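Local atomic coordinates of ribonucleotide monophosphatase NagD (Escherichia coli, PDB entry 2C4N), a protein that dephosphorylates ribonucleoside 5'-monophosphates, and probably a broad range of other phosphates, with the help of a divalent metal such as magnesium. Residues 6-10 / 11-15; 240-243 / 244-248; 62-65 / 66-69. All blocks are in the same frame, centred on the assembly; numbering follows the deposited sequence.

Interaction 1: residues 6-10 / 11-15; sequences VICDI and DGVLM. With MG (magnesium ion), chain B; PO4 (phosphate ion), chain D.
Asp9 and Asp11 meet at the magnesium ion, one through its side chain and the other through its backbone. Asp9 OD2 binds the metal at 2.2 Å and Asp11 O binds it at 2.2 Å, so the two oxygens lie close as fellow ligands. Phosphate O3, two waters and Asp201 complete the sphere. With CG anti to the backbone N (chi1 176°), the Asp9 carboxylate lies beside its own carbonyl carbon, where OD2 takes the metal while OD1 is held by Lys176 in a salt bridge.

Among the hydrogen bonds, Asp11 N reaches phosphate O1 at 3.2 Å in a nearly straight line (164°). Ile10 O gathers three amides: Leu14 N at 2.8 Å in the carbonyl plane, and Val13 N (3.2 Å) and Met15 N (3.1 Å) tilted well out of that plane, one to each side. Three bonds on one oxygen fix the turn tightly. At Gly12 phi is 84°, with no space for a CB against the preceding carbonyl. The Asp11 carboxylate is directed to Arg55 through OD1; with an alanine here, Arg55 would probably lose its salt-bridge mate and the phosphate the carboxylate on that side.

In the apolar contacts, Cys8 SG rests on Val13 CG1 at 3.7 Å and also touches both methyls of Leu14. Separately, Asp9 O, a buried carbonyl oxygen with no hydrogen-bonding partner in the model, lies 3.2 Å from Val13 CB.

A strand ending in aspartate, followed by a glycine turn with a second aspartate and a valine, matches the DxDx(T/V) signature of the HAD superfamily. Here it forms the magnesium and phosphate site, where Asp11 is probably an active-site residue, as in its relatives.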
loop_
_atom_site.group_PDB
_atom_site.type_symbol
_atom_site.label_atom_id
_atom_site.label_comp_id
_atom_site.label_asym_id
_atom_site.label_seq_id
_atom_site.Cartn_x
_atom_site.Cartn_y
_atom_site.Cartn_z
ATOM N N VAL A 6 -27.173 -22.375 -10.354
ATOM C CA VAL A 6 -26.509 -21.302 -11.079
ATOM C C VAL A 6 -26.507 -19.960 -10.362
ATOM O O VAL A 6 -27.546 -19.494 -9.908
ATOM C CB VAL A 6 -27.165 -21.071 -12.465
ATOM C CG1 VAL A 6 -26.461 -19.922 -13.192
ATOM C CG2 VAL A 6 -27.105 -22.350 -13.301
ATOM N N ILE A 7 -25.324 -19.359 -10.252
ATOM C CA ILE A 7 -25.185 -18.030 -9.669
ATOM C C ILE A 7 -24.787 -17.189 -10.873
ATOM O O ILE A 7 -23.787 -17.480 -11.537
ATOM C CB ILE A 7 -24.052 -17.938 -8.629
ATOM C CG1 ILE A 7 -24.405 -18.750 -7.382
ATOM C CG2 ILE A 7 -23.825 -16.474 -8.245
ATOM C CD1 ILE A 7 -23.293 -18.754 -6.328
ATOM N N CYS A 8 -25.571 -16.165 -11.178
ATOM C CA CYS A 8 -25.258 -15.334 -12.324
ATOM C C CYS A 8 -25.144 -13.876 -11.938
ATOM O O CYS A 8 -26.069 -13.288 -11.372
ATOM C CB CYS A 8 -26.325 -15.497 -13.410
ATOM S SG CYS A 8 -25.956 -14.626 -14.956
ATOM N N ASP A 9 -23.993 -13.294 -12.246
ATOM C CA ASP A 9 -23.765 -11.893 -11.953
ATOM C C ASP A 9 -24.700 -11.042 -12.814
ATOM O O ASP A 9 -25.093 -11.450 -13.908
ATOM C CB ASP A 9 -22.313 -11.534 -12.237
ATOM C CG ASP A 9 -22.045 -10.074 -12.041
ATOM O OD1 ASP A 9 -22.272 -9.571 -10.919
ATOM O OD2 ASP A 9 -21.622 -9.433 -13.015
ATOM N N ILE A 10 -25.045 -9.857 -12.329
ATOM C CA ILE A 10 -25.966 -8.988 -13.056
ATOM C C ILE A 10 -25.346 -8.001 -14.037
ATOM O O ILE A 10 -25.495 -8.145 -15.250
ATOM C CB ILE A 10 -26.870 -8.214 -12.055
ATOM C CG1 ILE A 10 -27.804 -9.207 -11.357
ATOM C CG2 ILE A 10 -27.669 -7.123 -12.777
ATOM C CD1 ILE A 10 -28.621 -8.614 -10.221
ATOM N N ASP A 11 -24.645 -7.001 -13.519
ATOM C CA ASP A 11 -24.054 -5.978 -14.374
ATOM C C ASP A 11 -22.942 -6.457 -15.298
ATOM O O ASP A 11 -21.984 -7.082 -14.862
ATOM C CB ASP A 11 -23.581 -4.814 -13.503
ATOM C CG ASP A 11 -24.737 -4.139 -12.784
ATOM O OD1 ASP A 11 -25.631 -3.614 -13.478
ATOM O OD2 ASP A 11 -24.764 -4.147 -11.535
ATOM N N GLY A 12 -23.084 -6.160 -16.588
ATOM C CA GLY A 12 -22.087 -6.576 -17.559
ATOM C C GLY A 12 -22.312 -7.997 -18.041
ATOM O O GLY A 12 -21.560 -8.505 -18.870
ATOM N N VAL A 13 -23.356 -8.635 -17.517
ATOM C CA VAL A 13 -23.695 -10.008 -17.871
ATOM C C VAL A 13 -25.148 -10.105 -18.348
ATOM O O VAL A 13 -25.423 -10.586 -19.447
ATOM C CB VAL A 13 -23.518 -10.950 -16.654
ATOM C CG1 VAL A 13 -23.922 -12.372 -17.029
ATOM C CG2 VAL A 13 -22.064 -10.911 -16.167
ATOM N N LEU A 14 -26.071 -9.636 -17.514
ATOM C CA LEU A 14 -27.492 -9.684 -17.838
ATOM C C LEU A 14 -28.007 -8.298 -18.190
ATOM O O LEU A 14 -28.926 -8.147 -19.003
ATOM C CB LEU A 14 -28.280 -10.237 -16.641
ATOM C CG LEU A 14 -27.943 -11.678 -16.233
ATOM C CD1 LEU A 14 -28.719 -12.076 -14.982
ATOM C CD2 LEU A 14 -28.281 -12.613 -17.380
ATOM N N MET A 15 -27.422 -7.302 -17.560
ATOM C CA MET A 15 -27.777 -5.908 -17.786
ATOM C C MET A 15 -26.595 -4.998 -18.117
ATOM O O MET A 15 -25.569 -5.094 -17.542
ATOM C CB MET A 15 -28.507 -5.335 -16.589
ATOM C CG MET A 15 -29.709 -6.081 -16.201
ATOM S SD MET A 15 -31.092 -5.956 -17.285
ATOM C CE MET A 15 -31.525 -4.494 -16.824
HETATM MG MG MG B . -20.486 -7.531 -13.291
HETATM P P PO4 D . -22.294 -6.362 -10.305
HETATM O O1 PO4 D . -23.652 -6.929 -10.496
HETATM O O2 PO4 D . -21.628 -7.038 -9.166
HETATM O O3 PO4 D . -21.499 -6.560 -11.527
HETATM O O4 PO4 D . -22.405 -4.907 -10.027
HETATM O O HOH W 1 -18.747 -8.378 -12.015
HETATM O O HOH W 2 -19.298 -5.632 -13.951
#

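Interaction 2: residues 240-243 / 244-248; sequences IYPS and VAEID
Ser243 takes the chain from the strand ending at Tyr241 into a single 3-10 turn, Val244 to Glu246, with a weak bond from Glu246 N back to Ser243 O (3.4 Å), the residue that leads into it. The serine side chain adds a second link. Its OG, between the backbone N and the carbonyl carbon (chi1 72°), accepts a hydrogen bond from Ala245 N at 3.3 Å, which makes an ST turn, and it also lies against the Ala245 methyl.

Beyond the turn the chain doubles back over the Tyr241 ring. Ile247 CA stands 4.2 Å above the plane, over the ring centre, and the Glu246 carbonyl lies on that same face, nearer the rim. At the border of the ring, Tyr241 CD1 meets Ile247 CG1 at 3.8 Å. Glu246 extends the other way, crossing Pro242 at about a right angle: OE1 comes to 3.3 Å from Pro242 CD, and its carboxylate is turned 83° from the tyrosine ring.

The strand 239-241 is paired with strand 216-220, its Tyr241 bonding to the backbone of Leu219 and Leu221. Ile247 packs on Ile218 and Val220 of that strand, while Val244 and Ile247 both reach Phe27 of helix 24-33.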
loop_
_atom_site.group_PDB
_atom_site.type_symbol
_atom_site.label_atom_id
_atom_site.label_comp_id
_atom_site.label_asym_id
_atom_site.label_seq_id
_atom_site.Cartn_x
_atom_site.Cartn_y
_atom_site.Cartn_z
ATOM N N ILE A 240 -15.426 -19.663 -21.427
ATOM C CA ILE A 240 -15.470 -18.249 -21.785
ATOM C C ILE A 240 -16.361 -18.060 -23.013
ATOM O O ILE A 240 -16.201 -18.757 -24.012
ATOM C CB ILE A 240 -14.073 -17.697 -22.137
ATOM C CG1 ILE A 240 -13.096 -17.948 -20.987
ATOM C CG2 ILE A 240 -14.170 -16.200 -22.431
ATOM C CD1 ILE A 240 -11.672 -17.547 -21.299
ATOM N N TYR A 241 -17.307 -17.129 -22.931
ATOM C CA TYR A 241 -18.194 -16.847 -24.059
ATOM C C TYR A 241 -18.349 -15.345 -24.234
ATOM O O TYR A 241 -18.140 -14.576 -23.294
ATOM C CB TYR A 241 -19.584 -17.461 -23.847
ATOM C CG TYR A 241 -19.593 -18.968 -23.789
ATOM C CD1 TYR A 241 -19.574 -19.637 -22.568
ATOM C CD2 TYR A 241 -19.585 -19.728 -24.958
ATOM C CE1 TYR A 241 -19.545 -21.023 -22.509
ATOM C CE2 TYR A 241 -19.555 -21.113 -24.913
ATOM C CZ TYR A 241 -19.533 -21.757 -23.684
ATOM O OH TYR A 241 -19.482 -23.132 -23.631
ATOM N N PRO A 242 -18.706 -14.905 -25.450
ATOM C CA PRO A 242 -18.887 -13.475 -25.703
ATOM C C PRO A 242 -19.976 -12.935 -24.774
ATOM O O PRO A 242 -19.844 -11.847 -24.219
ATOM C CB PRO A 242 -19.307 -13.434 -27.171
ATOM C CG PRO A 242 -18.600 -14.620 -27.752
ATOM C CD PRO A 242 -18.831 -15.679 -26.699
ATOM N N SER A 243 -21.042 -13.714 -24.597
ATOM C CA SER A 243 -22.156 -13.313 -23.736
ATOM C C SER A 243 -22.951 -14.538 -23.320
ATOM O O SER A 243 -22.663 -15.645 -23.762
ATOM C CB SER A 243 -23.081 -12.341 -24.473
ATOM O OG SER A 243 -23.822 -13.018 -25.473
ATOM N N VAL A 244 -23.957 -14.341 -22.472
ATOM C CA VAL A 244 -24.787 -15.451 -22.015
ATOM C C VAL A 244 -25.542 -16.138 -23.157
ATOM O O VAL A 244 -25.960 -17.289 -23.033
ATOM C CB VAL A 244 -25.814 -14.985 -20.954
ATOM C CG1 VAL A 244 -25.091 -14.611 -19.663
ATOM C CG2 VAL A 244 -26.616 -13.795 -21.479
ATOM N N ALA A 245 -25.700 -15.436 -24.273
ATOM C CA ALA A 245 -26.424 -15.977 -25.419
ATOM C C ALA A 245 -25.885 -17.307 -25.941
ATOM O O ALA A 245 -26.654 -18.139 -26.431
ATOM C CB ALA A 245 -26.446 -14.951 -26.543
ATOM N N GLU A 246 -24.576 -17.517 -25.839
ATOM C CA GLU A 246 -23.983 -18.760 -26.322
ATOM C C GLU A 246 -23.727 -19.806 -25.246
ATOM O O GLU A 246 -23.264 -20.903 -25.550
ATOM C CB GLU A 246 -22.672 -18.477 -27.064
ATOM C CG GLU A 246 -22.826 -17.642 -28.324
ATOM C CD GLU A 246 -21.555 -17.605 -29.144
ATOM O OE1 GLU A 246 -20.470 -17.827 -28.562
ATOM O OE2 GLU A 246 -21.637 -17.348 -30.367
ATOM N N ILE A 247 -24.014 -19.481 -23.990
ATOM C CA ILE A 247 -23.791 -20.449 -22.918
ATOM C C ILE A 247 -24.768 -21.613 -23.088
ATOM O O ILE A 247 -25.982 -21.406 -23.091
ATOM C CB ILE A 247 -24.022 -19.822 -21.510
ATOM C CG1 ILE A 247 -22.987 -18.732 -21.239
ATOM C CG2 ILE A 247 -23.924 -20.893 -20.429
ATOM C CD1 ILE A 247 -23.188 -18.027 -19.899
ATOM N N ASP A 248 -24.245 -22.828 -23.243
ATOM C CA ASP A 248 -25.097 -24.006 -23.395
ATOM C C ASP A 248 -24.505 -25.230 -22.700
ATOM O O ASP A 248 -24.797 -26.367 -23.074
ATOM C CB ASP A 248 -25.342 -24.312 -24.878
ATOM C CG ASP A 248 -24.074 -24.703 -25.616
ATOM O OD1 ASP A 248 -22.997 -24.767 -24.981
ATOM O OD2 ASP A 248 -24.160 -24.950 -26.836
#

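Interaction 3: residues 62-65 / 66-69; sequences DVPD and SVFY
Val63 and Phe68 come together through their first torsions: at chi1 -66° Val63 has CG2 between its backbone N and carbonyl carbon, and at chi1 -64° the Phe68 ring swings beside its own N, back over the turn. The valine methyl CG2 then meets Phe68 CZ at 3.6 Å, the two side chains crossing at about a right angle. Val67 adds to this patch. Its CG2 lies 4.0 Å above the plane of the Phe68 ring, near the rim, and touches Val63 CB, while its CG1 faces Pro64 CD.

The turn beneath is held loosely, by two weak bonds: Val67 N to Pro64 O and Phe68 N to Asp65 O, the latter at 3.3 Å. Asp65 O also approaches the edge of the phenyl ring, 3.5 Å from Phe68 CD1. Water 3 donates to Asp65 O and to Phe68 O, each at 2.7 Å, and so spans the turn from its start to the first residue of the strand.

Phe68 also packs edge-to-face on Phe56 of helix 49-58. The turn thus closes a beta-alpha-beta crossover, delivering the chain from that helix into strand 68-70, parallel to strand 38-42, as in the Rossmann-like core of HAD enzymes.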
loop_
_atom_site.group_PDB
_atom_site.type_symbol
_atom_site.label_atom_id
_atom_site.label_comp_id
_atom_site.label_asym_id
_atom_site.label_seq_id
_atom_site.Cartn_x
_atom_site.Cartn_y
_atom_site.Cartn_z
ATOM N N ASP A 62 -38.301 -10.937 -17.329
ATOM C CA ASP A 62 -39.152 -11.265 -16.191
ATOM C C ASP A 62 -38.640 -12.387 -15.293
ATOM O O ASP A 62 -38.499 -13.527 -15.726
ATOM C CB ASP A 62 -40.559 -11.628 -16.670
ATOM C CG ASP A 62 -41.223 -10.505 -17.437
ATOM O OD1 ASP A 62 -40.992 -9.328 -17.095
ATOM O OD2 ASP A 62 -41.990 -10.801 -18.378
ATOM N N VAL A 63 -38.369 -12.047 -14.035
ATOM C CA VAL A 63 -37.897 -13.009 -13.044
ATOM C C VAL A 63 -38.497 -12.650 -11.688
ATOM O O VAL A 63 -38.919 -11.518 -11.468
ATOM C CB VAL A 63 -36.350 -13.007 -12.923
ATOM C CG1 VAL A 63 -35.722 -13.510 -14.212
ATOM C CG2 VAL A 63 -35.853 -11.606 -12.608
ATOM N N PRO A 64 -38.559 -13.620 -10.767
ATOM C CA PRO A 64 -39.106 -13.426 -9.420
ATOM C C PRO A 64 -38.189 -12.566 -8.546
ATOM O O PRO A 64 -36.975 -12.528 -8.764
ATOM C CB PRO A 64 -39.210 -14.853 -8.882
ATOM C CG PRO A 64 -39.266 -15.706 -10.124
ATOM C CD PRO A 64 -38.276 -15.041 -11.019
ATOM N N ASP A 65 -38.773 -11.877 -7.568
ATOM C CA ASP A 65 -38.017 -11.040 -6.624
ATOM C C ASP A 65 -37.014 -11.898 -5.867
ATOM O O ASP A 65 -35.905 -11.469 -5.538
ATOM C CB ASP A 65 -38.951 -10.446 -5.566
ATOM C CG ASP A 65 -39.798 -9.318 -6.087
ATOM O OD1 ASP A 65 -39.956 -9.203 -7.319
ATOM O OD2 ASP A 65 -40.321 -8.553 -5.248
ATOM N N SER A 66 -37.449 -13.116 -5.574
ATOM C CA SER A 66 -36.681 -14.078 -4.801
ATOM C C SER A 66 -35.326 -14.517 -5.330
ATOM O O SER A 66 -34.496 -14.994 -4.557
ATOM C CB SER A 66 -37.523 -15.329 -4.564
ATOM O OG SER A 66 -37.791 -16.004 -5.782
ATOM N N VAL A 67 -35.090 -14.381 -6.630
ATOM C CA VAL A 67 -33.811 -14.817 -7.168
ATOM C C VAL A 67 -32.672 -13.844 -6.910
ATOM O O VAL A 67 -31.511 -14.245 -6.936
ATOM C CB VAL A 67 -33.877 -15.107 -8.694
ATOM C CG1 VAL A 67 -34.892 -16.195 -8.967
ATOM C CG2 VAL A 67 -34.210 -13.837 -9.473
ATOM N N PHE A 68 -32.986 -12.580 -6.631
ATOM C CA PHE A 68 -31.932 -11.595 -6.395
ATOM C C PHE A 68 -31.228 -11.705 -5.050
ATOM O O PHE A 68 -31.839 -12.003 -4.026
ATOM C CB PHE A 68 -32.477 -10.170 -6.559
ATOM C CG PHE A 68 -32.936 -9.865 -7.947
ATOM C CD1 PHE A 68 -34.282 -9.971 -8.293
ATOM C CD2 PHE A 68 -32.010 -9.538 -8.936
ATOM C CE1 PHE A 68 -34.696 -9.761 -9.609
ATOM C CE2 PHE A 68 -32.415 -9.328 -10.248
ATOM C CZ PHE A 68 -33.762 -9.441 -10.585
ATOM N N TYR A 69 -29.920 -11.465 -5.068
ATOM C CA TYR A 69 -29.122 -11.498 -3.850
ATOM C C TYR A 69 -28.090 -10.386 -3.979
ATOM O O TYR A 69 -27.235 -10.422 -4.862
ATOM C CB TYR A 69 -28.426 -12.856 -3.693
ATOM C CG TYR A 69 -27.985 -13.151 -2.279
ATOM C CD1 TYR A 69 -28.894 -13.092 -1.221
ATOM C CD2 TYR A 69 -26.662 -13.494 -1.994
ATOM C CE1 TYR A 69 -28.499 -13.366 0.091
ATOM C CE2 TYR A 69 -26.255 -13.771 -0.686
ATOM C CZ TYR A 69 -27.177 -13.705 0.350
ATOM O OH TYR A 69 -26.781 -13.977 1.644
HETATM O O HOH W 3 -34.306 -11.257 -3.312
#

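How the interactions relate
All three contacts lie at the ends of strands of the six-stranded parallel sheet. Along the chain interaction 1 comes first, then interaction 3, then interaction 2. Strand 5-9 lies inside the sheet, whereas strands 68-70 and 239-241 are its outermost members, so interaction 1 stands between the other two. Its centre is about 12 Å from each of theirs, and theirs are about 21 Å apart without touching. It reaches both through apolar contacts: Val13 CG1 meets Val244 CG1 at 3.6 Å, and Ile10 CD1 meets Phe68 CD2 at 3.7 Å. The metal-binding loop is therefore packed against turns from both borders of the sheet, which come later in the chain.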